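Local coordinates for protein cyanophycinase-like exopeptidase (actinobacterium SCGC AAA027-L06, PDB 6NQC) that probably acts as a serine exopeptidase of the cyanophycinase-related peptidase family S51, hydrolysing peptide bonds, at residues L26-S31 with M158-H163; L35-E40 with D218-L223; R185-F190 with H241-L246; K192-I197 with K203-L208; Q249-T252 with S256-F259. All coordinates share one frame; numbering follows the deposited sequence. Where two conformers were deposited one is given.

Contact 1 of 5, residues L26-S31 with M158-H163; sequences LGLVGS and MVLSTH
Leu160 reaches from a turn toward strand 26-29 and sets one methyl, CD1, against two leucines of that strand. The closer partner is Leu28: its CD2 lies 3.7 Å from Leu160 CD1, and the two side chains cross obliquely, and only these methyls come close. In Leu28 the bond from CA to CB does not aim at the turn, but CG is turned anti to the carbonyl carbon (chi1 -44°), which brings the end of the chain nearer to it. Leu26, which points at the turn from the outset, adds a looser contact from a different direction, its CD1 standing 4.4 Å from Leu160 CD1. Between these two strand residues Gly27 contributes its carbonyl oxygen, at the limit of contact with the same methyl.

Leu160 sits in a type I beta turn from Met158 to Ser161 that follows helix 155-158. The backbone bond closing it, Ser161 N to Met158 O, is weak at 3.5 Å. In one of two conformers the hydroxyl of Ser161 reaches the carbonyl of Val184. Trp232 and Val186 also touch Leu28, and Ile181 touches Leu26; all the touching residues are buried.

Strand 26-29 runs between strands 149-153 and 221-225 of the large mixed sheet. The leucine contact thus seats the chain leaving a probable nucleophile elbow on a central strand, in the class I glutamine amidotransferase-like alpha/beta fold to which family S51 belongs.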
# COMPACT_ATOMS: atom_id res chain seq x y z
N LEU A 26 -2.00 8.01 4.02
CA LEU A 26 -1.31 6.73 3.85
C LEU A 26 -2.27 5.61 4.24
O LEU A 26 -2.69 5.53 5.40
CB LEU A 26 -0.05 6.68 4.71
CG LEU A 26 0.91 5.52 4.42
CD1 LEU A 26 1.33 5.49 2.99
CD2 LEU A 26 2.12 5.73 5.32
N GLY A 27 -2.56 4.73 3.29
CA GLY A 27 -3.47 3.62 3.50
C GLY A 27 -2.76 2.27 3.46
O GLY A 27 -2.04 1.96 2.51
N LEU A 28 -3.03 1.47 4.47
CA LEU A 28 -2.57 0.07 4.55
C LEU A 28 -3.78 -0.84 4.47
O LEU A 28 -4.65 -0.82 5.36
CB LEU A 28 -1.80 -0.15 5.86
CG LEU A 28 -0.79 0.93 6.24
CD1 LEU A 28 -0.23 0.71 7.61
CD2 LEU A 28 0.30 0.96 5.19
N VAL A 29 -3.86 -1.66 3.41
CA VAL A 29 -5.05 -2.45 3.13
C VAL A 29 -4.71 -3.93 3.21
O VAL A 29 -3.73 -4.38 2.62
CB VAL A 29 -5.63 -2.09 1.76
CG1 VAL A 29 -6.91 -2.83 1.46
CG2 VAL A 29 -5.93 -0.55 1.71
N GLY A 30 -5.54 -4.69 3.92
CA GLY A 30 -5.28 -6.11 4.10
C GLY A 30 -5.64 -7.00 2.92
O GLY A 30 -5.01 -8.04 2.70
N SER A 31 -6.63 -6.60 2.15
CA SER A 31 -7.06 -7.26 0.91
C SER A 31 -8.19 -6.39 0.33
O SER A 31 -8.72 -5.52 1.02
CB SER A 31 -7.56 -8.71 1.09
OG SER A 31 -8.91 -8.75 1.56
N MET A 158 2.92 -4.51 2.44
CA MET A 158 4.14 -5.08 3.05
C MET A 158 5.38 -4.31 2.64
O MET A 158 6.33 -4.16 3.43
CB MET A 158 4.27 -6.56 2.66
CG MET A 158 3.12 -7.43 3.20
SD MET A 158 3.12 -9.13 2.61
CE MET A 158 4.68 -9.72 3.33
N VAL A 159 5.41 -3.81 1.40
CA VAL A 159 6.67 -3.22 0.93
C VAL A 159 6.88 -1.80 1.45
O VAL A 159 7.94 -1.22 1.21
CB VAL A 159 6.77 -3.18 -0.60
CG1 VAL A 159 6.71 -4.59 -1.20
CG2 VAL A 159 5.63 -2.34 -1.17
N LEU A 160 5.91 -1.24 2.16
CA LEU A 160 6.07 0.12 2.69
C LEU A 160 6.95 0.16 3.95
O LEU A 160 7.45 1.24 4.29
CB LEU A 160 4.68 0.72 2.99
CG LEU A 160 3.73 0.74 1.79
CD1 LEU A 160 2.39 1.33 2.11
CD2 LEU A 160 4.41 1.44 0.61
N SER A 161 7.16 -0.98 4.62
CA SER A 161 8.06 -1.09 5.75
C SER A 161 9.52 -1.08 5.29
O SER A 161 9.83 -1.04 4.09
CB SER A 161 7.80 -2.38 6.52
OG SER A 161 6.54 -2.36 7.16
N THR A 162 10.43 -1.16 6.26
CA THR A 162 11.85 -1.20 5.93
C THR A 162 12.25 -2.56 5.37
O THR A 162 13.17 -2.65 4.55
CB THR A 162 12.74 -0.91 7.17
OG1 THR A 162 12.48 -1.88 8.20
CG2 THR A 162 12.52 0.50 7.67
N HIS A 163 11.55 -3.63 5.77
CA HIS A 163 11.91 -4.99 5.42
C HIS A 163 10.68 -5.84 5.13
O HIS A 163 9.61 -5.63 5.71
CB HIS A 163 12.72 -5.64 6.53
CG HIS A 163 14.01 -4.93 6.78
ND1 HIS A 163 14.07 -3.79 7.55
CD2 HIS A 163 15.25 -5.12 6.28
CE1 HIS A 163 15.31 -3.35 7.56
NE2 HIS A 163 16.04 -4.13 6.79

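Contact 2 of 5, residues L35-E40 with D218-L223; sequences LPALAE and DEVTAL
Val220 packs one branch against two neighbouring residues, Ala37 and Leu38, just ahead of helix 39-51. Its CG1, anti to the backbone N (chi1 -165°), does most of this work. On the inner side lies buried Leu38, whose CG is 4.3 Å from Val220 CG1 and whose CD2 approaches Val220 O at 4.2 Å. Leu38 holds the N-cap position of the helix and also touches Val29 on the adjacent strand, which closes this part of the contact.

The outer side differs. Ala37 CB makes the closest approach, 3.8 Å to Val220 CG1, yet this alanine is exposed and only its methyl takes part, so solvent lies near the pair despite the short distance.

Val220 is presented by a type II beta turn from Asp218 to Thr221. The turn's closing backbone bond is weak, but Thr221 OG1 donates to Glu219 O over 3.0 Å from above the carbonyl plane, adding a second tie across the bend. A backbone N-H to Ser31 OG fixes Val220 further. Glu219, in the same turn, directs OE2 to His189 ND1, consistent with the acidic member of the Ser-His-Glu catalytic triad of a family S51 peptidase.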
# COMPACT_ATOMS: atom_id res chain seq x y z
N LEU A 35 -12.38 -3.01 -4.94
CA LEU A 35 -13.69 -3.66 -4.88
C LEU A 35 -14.75 -2.77 -4.22
O LEU A 35 -14.42 -1.82 -3.49
CB LEU A 35 -13.63 -5.01 -4.17
CG LEU A 35 -12.85 -6.09 -4.93
CD1 LEU A 35 -13.07 -7.44 -4.27
CD2 LEU A 35 -13.18 -6.15 -6.43
N PRO A 36 -16.04 -3.03 -4.48
CA PRO A 36 -17.09 -2.14 -3.95
C PRO A 36 -17.01 -1.90 -2.46
O PRO A 36 -17.23 -0.77 -1.99
CB PRO A 36 -18.39 -2.87 -4.33
CG PRO A 36 -18.04 -3.62 -5.55
CD PRO A 36 -16.59 -4.07 -5.37
N ALA A 37 -16.62 -2.93 -1.70
CA ALA A 37 -16.61 -2.83 -0.24
C ALA A 37 -15.61 -1.79 0.27
O ALA A 37 -15.80 -1.26 1.37
CB ALA A 37 -16.29 -4.21 0.37
N LEU A 38 -14.55 -1.51 -0.49
CA LEU A 38 -13.57 -0.49 -0.14
C LEU A 38 -13.65 0.71 -1.08
O LEU A 38 -12.74 1.55 -1.11
CB LEU A 38 -12.16 -1.07 -0.14
CG LEU A 38 -11.87 -2.05 1.00
CD1 LEU A 38 -10.42 -2.50 0.92
CD2 LEU A 38 -12.17 -1.41 2.33
N ALA A 39 -14.76 0.84 -1.80
CA ALA A 39 -14.93 1.93 -2.75
C ALA A 39 -14.97 3.27 -2.04
O ALA A 39 -14.35 4.23 -2.52
CB ALA A 39 -16.19 1.71 -3.58
N GLU A 40 -15.69 3.39 -0.92
CA GLU A 40 -15.73 4.68 -0.27
C GLU A 40 -14.39 5.00 0.40
O GLU A 40 -14.00 6.18 0.46
CB GLU A 40 -16.85 4.76 0.76
CG GLU A 40 -16.96 6.16 1.44
CD GLU A 40 -16.83 7.35 0.46
OE1 GLU A 40 -15.89 8.18 0.63
OE2 GLU A 40 -17.67 7.46 -0.46
N ASP A 218 -6.85 -7.66 8.71
CA ASP A 218 -7.73 -8.66 8.12
C ASP A 218 -8.09 -8.31 6.67
O ASP A 218 -7.96 -7.17 6.21
CB ASP A 218 -9.05 -8.78 8.89
CG ASP A 218 -8.91 -9.49 10.22
OD1 ASP A 218 -7.87 -10.13 10.42
OD2 ASP A 218 -9.82 -9.40 11.06
N GLU A 219 -8.62 -9.32 5.97
CA GLU A 219 -9.17 -9.09 4.64
C GLU A 219 -10.26 -8.01 4.67
O GLU A 219 -10.97 -7.82 5.68
CB GLU A 219 -9.70 -10.40 4.07
CG GLU A 219 -8.55 -11.39 3.83
CD GLU A 219 -8.89 -12.53 2.92
OE1 GLU A 219 -10.05 -12.99 2.95
OE2 GLU A 219 -7.99 -12.95 2.20
N VAL A 220 -10.29 -7.24 3.59
CA VAL A 220 -11.24 -6.16 3.36
C VAL A 220 -11.29 -5.21 4.53
O VAL A 220 -12.34 -4.68 4.88
CB VAL A 220 -12.64 -6.77 3.07
CG1 VAL A 220 -13.56 -5.71 2.47
CG2 VAL A 220 -12.50 -7.96 2.15
N THR A 221 -10.12 -4.95 5.11
CA THR A 221 -9.95 -4.00 6.20
C THR A 221 -8.72 -3.17 5.88
O THR A 221 -7.81 -3.63 5.16
CB THR A 221 -9.77 -4.71 7.54
OG1 THR A 221 -10.84 -5.66 7.70
CG2 THR A 221 -9.80 -3.76 8.70
N ALA A 222 -8.71 -1.93 6.39
CA ALA A 222 -7.61 -1.01 6.15
C ALA A 222 -7.36 -0.19 7.41
O ALA A 222 -8.20 -0.07 8.31
CB ALA A 222 -7.88 -0.08 4.94
N LEU A 223 -6.16 0.35 7.45
CA LEU A 223 -5.73 1.32 8.44
C LEU A 223 -5.21 2.53 7.67
O LEU A 223 -4.42 2.38 6.74
CB LEU A 223 -4.66 0.74 9.35
CG LEU A 223 -4.32 1.49 10.64
CD1 LEU A 223 -5.49 1.37 11.62
CD2 LEU A 223 -3.04 0.91 11.23

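Contact 3 of 5, residues R185-F190 with H241-L246; sequences RVIPHF and HILKGL
Phe190 meets His241 and Leu243 with different parts of its ring, and the contact divides into an aromatic and an apolar part, with the polar groups turned to other partners. In the aromatic part, Phe190 CD2 lies over one face of the His241 imidazole, displaced toward its rim, and comes within 3.3 Å of His241 CD2. The planes are inclined at 33° with centroids 4.6 Å apart, an oblique meeting of two rings. Phe190 reaches this place because its CG is anti to the backbone N (chi1 -169°).

The apolar part centres on Leu243, which comes from the opposite direction and meets the Phe190 ring obliquely with CD1, 3.6 Å from Phe190 CE1, while its CD2 is 3.8 Å from Phe190 CZ. Ile187 crosses Leu243 at about a right angle, with the CD1 atoms of Ile187 and Leu243 4.1 Å apart, while Ile187 CG2 lies in plane at the edge of the Phe190 ring. Leu243 and Lys244 form a classic beta bulge, both facing Leu214 of the strand between those that carry the two segments.

The polar groups look outside the pair. His241 NE2 bonds to Asp218 OD1, which probably fixes the turn of the imidazole under Phe190. Arg185 and Lys244 share Asp211, each through a salt bridge to a different carboxylate oxygen, so their neighbouring charges are bridged by an acid.

Just before Phe190, His189 bonds weakly through NE2 to Ser154 OG, as expected of the histidine in a probable Ser-His-Glu catalytic triad.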
# COMPACT_ATOMS: atom_id res chain seq x y z
N ARG A 185 5.26 -2.55 10.62
CA ARG A 185 5.16 -3.54 9.55
C ARG A 185 3.80 -4.23 9.62
O ARG A 185 3.25 -4.45 10.70
CB ARG A 185 6.27 -4.56 9.66
CG ARG A 185 6.17 -5.70 8.65
CD ARG A 185 7.46 -6.54 8.70
NE ARG A 185 7.60 -7.44 9.85
CZ ARG A 185 7.07 -8.66 9.95
NH1 ARG A 185 6.28 -9.16 9.00
NH2 ARG A 185 7.30 -9.35 11.04
N VAL A 186 3.31 -4.63 8.44
CA VAL A 186 1.96 -5.13 8.26
C VAL A 186 1.99 -6.59 7.79
O VAL A 186 2.68 -6.92 6.81
CB VAL A 186 1.19 -4.30 7.21
CG1 VAL A 186 -0.11 -5.01 6.77
CG2 VAL A 186 0.96 -2.90 7.73
N ILE A 187 1.17 -7.42 8.41
CA ILE A 187 0.80 -8.72 7.90
C ILE A 187 -0.61 -8.60 7.31
O ILE A 187 -1.56 -8.37 8.08
CB ILE A 187 0.87 -9.80 8.98
CG1 ILE A 187 2.29 -9.86 9.52
CG2 ILE A 187 0.48 -11.13 8.38
CD1 ILE A 187 2.46 -10.66 10.79
N PRO A 188 -0.78 -8.72 6.00
CA PRO A 188 -2.11 -8.58 5.40
C PRO A 188 -2.86 -9.90 5.45
O PRO A 188 -2.36 -10.87 5.97
CB PRO A 188 -1.80 -8.20 3.95
CG PRO A 188 -0.43 -8.83 3.67
CD PRO A 188 0.30 -8.85 5.00
N HIS A 189 -4.08 -9.92 4.89
CA HIS A 189 -4.87 -11.15 4.81
C HIS A 189 -4.83 -11.86 6.16
O HIS A 189 -4.67 -13.10 6.21
CB HIS A 189 -4.33 -12.12 3.75
CG HIS A 189 -4.40 -11.61 2.34
ND1 HIS A 189 -5.53 -11.70 1.57
CD2 HIS A 189 -3.45 -11.07 1.55
CE1 HIS A 189 -5.29 -11.18 0.37
NE2 HIS A 189 -4.03 -10.79 0.34
N PHE A 190 -4.88 -11.10 7.26
CA PHE A 190 -4.44 -11.67 8.53
C PHE A 190 -5.29 -12.86 8.97
O PHE A 190 -4.78 -13.81 9.59
CB PHE A 190 -4.48 -10.64 9.63
CG PHE A 190 -3.80 -11.08 10.90
CD1 PHE A 190 -2.43 -11.19 10.97
CD2 PHE A 190 -4.54 -11.37 12.01
CE1 PHE A 190 -1.82 -11.57 12.13
CE2 PHE A 190 -3.90 -11.74 13.20
CZ PHE A 190 -2.57 -11.85 13.24
N HIS A 241 -5.11 -5.98 14.08
CA HIS A 241 -4.54 -6.62 15.25
C HIS A 241 -3.19 -6.01 15.57
O HIS A 241 -2.29 -5.97 14.73
CB HIS A 241 -4.41 -8.12 15.00
CG HIS A 241 -5.65 -8.71 14.42
ND1 HIS A 241 -6.57 -9.39 15.19
CD2 HIS A 241 -6.14 -8.70 13.16
CE1 HIS A 241 -7.57 -9.79 14.43
NE2 HIS A 241 -7.33 -9.39 13.19
N ILE A 242 -3.07 -5.49 16.79
CA ILE A 242 -1.77 -5.04 17.30
C ILE A 242 -1.05 -6.25 17.86
O ILE A 242 -1.50 -6.86 18.82
CB ILE A 242 -1.94 -3.95 18.36
CG1 ILE A 242 -2.89 -2.88 17.85
CG2 ILE A 242 -0.59 -3.37 18.75
CD1 ILE A 242 -2.60 -2.41 16.41
N LEU A 243 0.09 -6.61 17.26
CA LEU A 243 0.73 -7.88 17.59
C LEU A 243 2.00 -7.75 18.43
O LEU A 243 2.21 -8.58 19.32
CB LEU A 243 1.08 -8.65 16.31
CG LEU A 243 -0.10 -8.92 15.38
CD1 LEU A 243 0.35 -9.58 14.13
CD2 LEU A 243 -1.14 -9.78 16.08
N LYS A 244 2.83 -6.76 18.15
CA LYS A 244 4.13 -6.62 18.80
C LYS A 244 4.51 -5.15 18.80
O LYS A 244 4.14 -4.40 17.89
CB LYS A 244 5.21 -7.44 18.07
CG LYS A 244 6.54 -7.37 18.74
CD LYS A 244 7.46 -8.46 18.25
CE LYS A 244 8.38 -7.94 17.17
NZ LYS A 244 8.42 -8.86 16.03
N GLY A 245 5.27 -4.75 19.84
CA GLY A 245 5.74 -3.40 20.02
C GLY A 245 4.76 -2.47 20.72
O GLY A 245 5.15 -1.35 21.09
N LEU A 246 3.51 -2.89 20.87
CA LEU A 246 2.48 -2.26 21.67
C LEU A 246 1.61 -3.37 22.25
O LEU A 246 1.62 -4.50 21.75
CB LEU A 246 1.64 -1.30 20.83
CG LEU A 246 2.36 -0.02 20.43
CD1 LEU A 246 1.45 0.73 19.43
CD2 LEU A 246 2.68 0.85 21.60

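Contact 4 of 5, residues K192-I197 with K203-L208; sequences KFFKWI and KILLDL
The shortest backbone bond within these segments, 2.9 Å from Lys195 N to Lys192 O, tightens the turn from which Phe193 and Phe194 reach toward Leu205 and Leu206. The contact belongs to a beta-alpha-beta crossover: strand 184-187 leads through this irregular, helix-like loop into helix 199-205, and the chain then returns to the neighbouring parallel strand 213-217. A second bond, Trp196 N to Phe193 O, continues the winding, and the Trp196 ring is laid with one face over Lys192 O.

Leu205 CD2 is the atom that three loop side chains share. With CG anti to the backbone N (chi1 -172°), Leu205 carries CD2 over the middle of the Phe193 ring, 3.6 Å from the centroid and only 5° off the normal, a nearly vertical CH-pi contact. The same methyl meets Ile197 CD1 at 3.8 Å, the two side chains crossing at about a right angle. Phe194 CE1 completes the group round Leu205 CD2 more loosely, at 4.1 Å.

The backbone oxygen of Leu205 accepts from Arg185 NH2, and Ile187 of the strand touches Leu205, Leu206 and Phe193 alike, tying this part of the chain to the sheet. Beyond it, Asp207 OD1 forms a salt bridge with Arg171 NH1.

Nearer the surface, Phe194 meets Leu206 obliquely: its CZ lies 3.8 Å from Leu206 CD2, and its CE1 is equally close to Leu206 CG.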
# COMPACT_ATOMS: atom_id res chain seq x y z
N LYS A 192 -6.58 -15.11 7.17
CA LYS A 192 -6.38 -16.29 6.33
C LYS A 192 -4.93 -16.69 6.08
O LYS A 192 -4.70 -17.87 5.82
CB LYS A 192 -7.08 -16.07 4.97
CG LYS A 192 -8.55 -15.63 5.12
CD LYS A 192 -9.42 -16.17 3.99
CE LYS A 192 -10.85 -16.43 4.44
NZ LYS A 192 -11.21 -17.88 4.29
N PHE A 193 -3.96 -15.76 6.18
CA PHE A 193 -2.58 -16.03 5.77
C PHE A 193 -2.00 -17.28 6.42
O PHE A 193 -1.27 -18.05 5.78
CB PHE A 193 -1.72 -14.81 6.15
CG PHE A 193 -0.53 -14.53 5.23
CD1 PHE A 193 0.26 -15.55 4.75
CD2 PHE A 193 -0.19 -13.22 4.91
CE1 PHE A 193 1.33 -15.29 3.94
CE2 PHE A 193 0.93 -12.94 4.10
CZ PHE A 193 1.69 -13.98 3.63
N PHE A 194 -2.29 -17.49 7.69
CA PHE A 194 -1.65 -18.58 8.43
C PHE A 194 -2.29 -19.93 8.14
O PHE A 194 -1.76 -20.96 8.58
CB PHE A 194 -1.68 -18.24 9.92
CG PHE A 194 -0.85 -17.02 10.24
CD1 PHE A 194 0.52 -17.11 10.37
CD2 PHE A 194 -1.44 -15.76 10.30
CE1 PHE A 194 1.29 -15.99 10.62
CE2 PHE A 194 -0.67 -14.64 10.54
CZ PHE A 194 0.69 -14.75 10.70
N LYS A 195 -3.37 -19.97 7.36
CA LYS A 195 -3.87 -21.23 6.85
C LYS A 195 -3.10 -21.67 5.62
O LYS A 195 -3.25 -22.82 5.22
CB LYS A 195 -5.36 -21.11 6.51
CG LYS A 195 -6.20 -20.52 7.65
CD LYS A 195 -7.71 -20.49 7.33
CE LYS A 195 -8.55 -20.90 8.56
NZ LYS A 195 -9.47 -22.06 8.30
N TRP A 196 -2.26 -20.81 5.05
CA TRP A 196 -1.63 -21.08 3.76
C TRP A 196 -0.16 -21.47 3.87
O TRP A 196 0.42 -21.91 2.87
CB TRP A 196 -1.71 -19.86 2.83
CG TRP A 196 -3.07 -19.34 2.58
CD1 TRP A 196 -4.24 -20.05 2.58
CD2 TRP A 196 -3.41 -17.98 2.27
NE1 TRP A 196 -5.29 -19.21 2.32
CE2 TRP A 196 -4.81 -17.93 2.10
CE3 TRP A 196 -2.65 -16.78 2.12
CZ2 TRP A 196 -5.49 -16.74 1.79
CZ3 TRP A 196 -3.33 -15.60 1.82
CH2 TRP A 196 -4.74 -15.59 1.65
N ILE A 197 0.46 -21.31 5.04
CA ILE A 197 1.89 -21.48 5.16
C ILE A 197 2.22 -22.38 6.35
O ILE A 197 1.46 -22.43 7.32
CB ILE A 197 2.62 -20.12 5.32
CG1 ILE A 197 2.18 -19.41 6.62
CG2 ILE A 197 2.38 -19.20 4.11
CD1 ILE A 197 2.97 -18.10 6.91
N LYS A 203 6.60 -18.31 11.65
CA LYS A 203 7.47 -17.74 12.66
C LYS A 203 8.26 -16.56 12.11
O LYS A 203 8.50 -15.57 12.84
CB LYS A 203 8.44 -18.80 13.20
CG LYS A 203 7.77 -19.89 14.06
CD LYS A 203 8.70 -21.07 14.39
CE LYS A 203 7.90 -22.30 14.87
NZ LYS A 203 8.09 -23.51 13.97
N ILE A 204 8.68 -16.66 10.84
CA ILE A 204 9.36 -15.56 10.17
C ILE A 204 8.39 -14.39 9.97
O ILE A 204 8.70 -13.24 10.29
CB ILE A 204 9.94 -16.07 8.84
CG1 ILE A 204 11.07 -17.09 9.08
CG2 ILE A 204 10.47 -14.92 7.97
CD1 ILE A 204 11.54 -17.87 7.85
N LEU A 205 7.22 -14.67 9.41
CA LEU A 205 6.21 -13.64 9.18
C LEU A 205 5.89 -12.89 10.45
O LEU A 205 5.66 -11.67 10.42
CB LEU A 205 4.95 -14.29 8.60
CG LEU A 205 3.81 -13.43 8.11
CD1 LEU A 205 4.27 -12.29 7.26
CD2 LEU A 205 2.86 -14.31 7.24
N LEU A 206 5.91 -13.57 11.59
CA LEU A 206 5.52 -12.94 12.85
C LEU A 206 6.67 -12.28 13.60
O LEU A 206 6.41 -11.64 14.63
CB LEU A 206 4.85 -13.97 13.76
CG LEU A 206 3.43 -14.35 13.33
CD1 LEU A 206 2.90 -15.55 14.09
CD2 LEU A 206 2.54 -13.11 13.52
N ASP A 207 7.91 -12.39 13.14
CA ASP A 207 9.02 -11.95 14.00
C ASP A 207 10.27 -11.77 13.16
O ASP A 207 11.00 -12.74 12.91
CB ASP A 207 9.25 -12.96 15.14
CG ASP A 207 10.41 -12.63 16.01
OD1 ASP A 207 10.87 -11.45 15.98
OD2 ASP A 207 10.87 -13.55 16.72
N LEU A 208 10.53 -10.51 12.77
CA LEU A 208 11.75 -10.12 12.11
C LEU A 208 12.61 -9.32 13.05
O LEU A 208 12.09 -8.54 13.87
CB LEU A 208 11.51 -9.29 10.84
CG LEU A 208 10.72 -10.01 9.74
CD1 LEU A 208 10.50 -9.01 8.55
CD2 LEU A 208 11.44 -11.22 9.21

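Contact 5 of 5, residues Q249-T252 with S256-F259; sequences QQLT and SISF
Ile257 and its partners Leu251 and Gln249 face one another across the chain's last bend, in the manner of a beta-arch: strand 249-251 is the edge of the four-stranded sheet, strand 256-257 the edge of the eight-stranded one, and the two meet through side chains. Ile257 CB lies 3.9 Å from Leu251 CD2, whose side chain crosses that of Ile257 at about a right angle. The same Leu251 methyl is also 3.9 Å from Ser256 O. At the branch, CG2 turns back to its own segment and rests 3.7 Å from Phe259 CE1. The other arm leaves with CG1 anti to the backbone N (chi1 -170°) and carries CD1 out toward strand 249-251, where it stands 3.6 Å from Gln249 OE1. Ile242, on the strand beside 249-251, touches both Ile257 and Leu251 and so extends the apolar layer between the sheets.

Gln249 comes the opposite way, sliding past Ile257 with its chain fully extended. Its amide thus turns the oxygen to an apolar methyl while the nitrogen is used for a polar link. Farther along, the Phe259 ring meets that of Trp232, and the terminal carboxylate of Phe259 accepts, through O, from Asn183 ND2, which fastens the end of the chain to the body of the protein.

A polar tie between the two edges runs through one water, which accepts from Gln249 NE2 at 3.0 Å and donates to Ser256 O at 2.8 Å.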
# COMPACT_ATOMS: atom_id res chain seq x y z
N GLN A 249 -4.01 -6.04 21.05
CA GLN A 249 -5.27 -5.32 20.95
C GLN A 249 -5.88 -5.65 19.59
O GLN A 249 -5.16 -5.86 18.61
CB GLN A 249 -5.03 -3.79 21.08
CG GLN A 249 -6.26 -2.93 21.06
CD GLN A 249 -5.93 -1.45 21.13
OE1 GLN A 249 -4.77 -1.05 21.27
NE2 GLN A 249 -6.95 -0.63 21.04
N GLN A 250 -7.21 -5.66 19.53
CA GLN A 250 -7.94 -5.78 18.26
C GLN A 250 -8.83 -4.56 18.12
O GLN A 250 -9.51 -4.15 19.07
CB GLN A 250 -8.75 -7.08 18.18
CG GLN A 250 -7.89 -8.37 18.34
CD GLN A 250 -7.45 -8.61 19.80
OE1 GLN A 250 -8.28 -8.56 20.72
NE2 GLN A 250 -6.14 -8.85 20.01
N LEU A 251 -8.78 -3.94 16.95
CA LEU A 251 -9.52 -2.74 16.63
C LEU A 251 -10.42 -2.99 15.43
O LEU A 251 -10.02 -3.63 14.45
CB LEU A 251 -8.55 -1.59 16.29
CG LEU A 251 -7.58 -1.22 17.40
CD1 LEU A 251 -6.33 -2.06 17.35
CD2 LEU A 251 -7.20 0.24 17.33
N THR A 252 -11.63 -2.41 15.50
CA THR A 252 -12.58 -2.46 14.41
C THR A 252 -12.76 -1.08 13.82
O THR A 252 -12.20 -0.07 14.31
CB THR A 252 -13.93 -3.02 14.89
OG1 THR A 252 -14.46 -2.17 15.93
CG2 THR A 252 -13.75 -4.44 15.41
N SER A 256 -9.26 4.27 16.60
CA SER A 256 -8.03 5.00 16.31
C SER A 256 -6.92 4.48 17.21
O SER A 256 -7.20 3.98 18.29
CB SER A 256 -8.21 6.51 16.56
OG SER A 256 -8.91 7.12 15.49
N ILE A 257 -5.68 4.63 16.76
CA ILE A 257 -4.49 4.32 17.55
C ILE A 257 -3.32 5.13 17.03
O ILE A 257 -3.22 5.42 15.83
CB ILE A 257 -4.20 2.79 17.50
CG1 ILE A 257 -3.12 2.43 18.51
CG2 ILE A 257 -3.81 2.39 16.08
CD1 ILE A 257 -3.03 0.94 18.78
N SER A 258 -2.39 5.48 17.92
CA SER A 258 -1.15 6.14 17.53
C SER A 258 0.03 5.18 17.59
O SER A 258 0.11 4.32 18.47
CB SER A 258 -0.89 7.38 18.41
OG SER A 258 -1.82 8.41 18.08
N PHE A 259 0.93 5.32 16.63
CA PHE A 259 2.17 4.54 16.62
C PHE A 259 3.33 5.53 16.80
O PHE A 259 4.39 5.34 16.25
CB PHE A 259 2.35 3.75 15.33
CG PHE A 259 1.33 2.70 15.12
CD1 PHE A 259 0.68 2.11 16.20
CD2 PHE A 259 0.95 2.35 13.85
CE1 PHE A 259 -0.28 1.15 15.99
CE2 PHE A 259 -0.02 1.42 13.63
CZ PHE A 259 -0.61 0.79 14.69
OXT PHE A 259 3.18 6.57 17.46
O HOH W 1 -7.45 2.34 20.57

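How the contacts relate
Contact 1 is the deepest, essentially aliphatic and wholly buried, whereas contact 4 lies at the surface and relies on aromatic rings; contacts 2, 3 and 5 are partly buried. Contacts 1 and 2 share the large sheet through adjacent strands 26-29 and 221-225, joined by Leu28 N to Leu223 O. Contacts 3 and 5 meet in the smaller sheet, where strands 240-244 and 249-251 pair, and contact 5 reaches across to the large one. Contact 4 is nested within the loop closed by contact 3. Contacts 2 and 3 meet through polar bonds, one of them within the probable triad; contact 5 instead uses water.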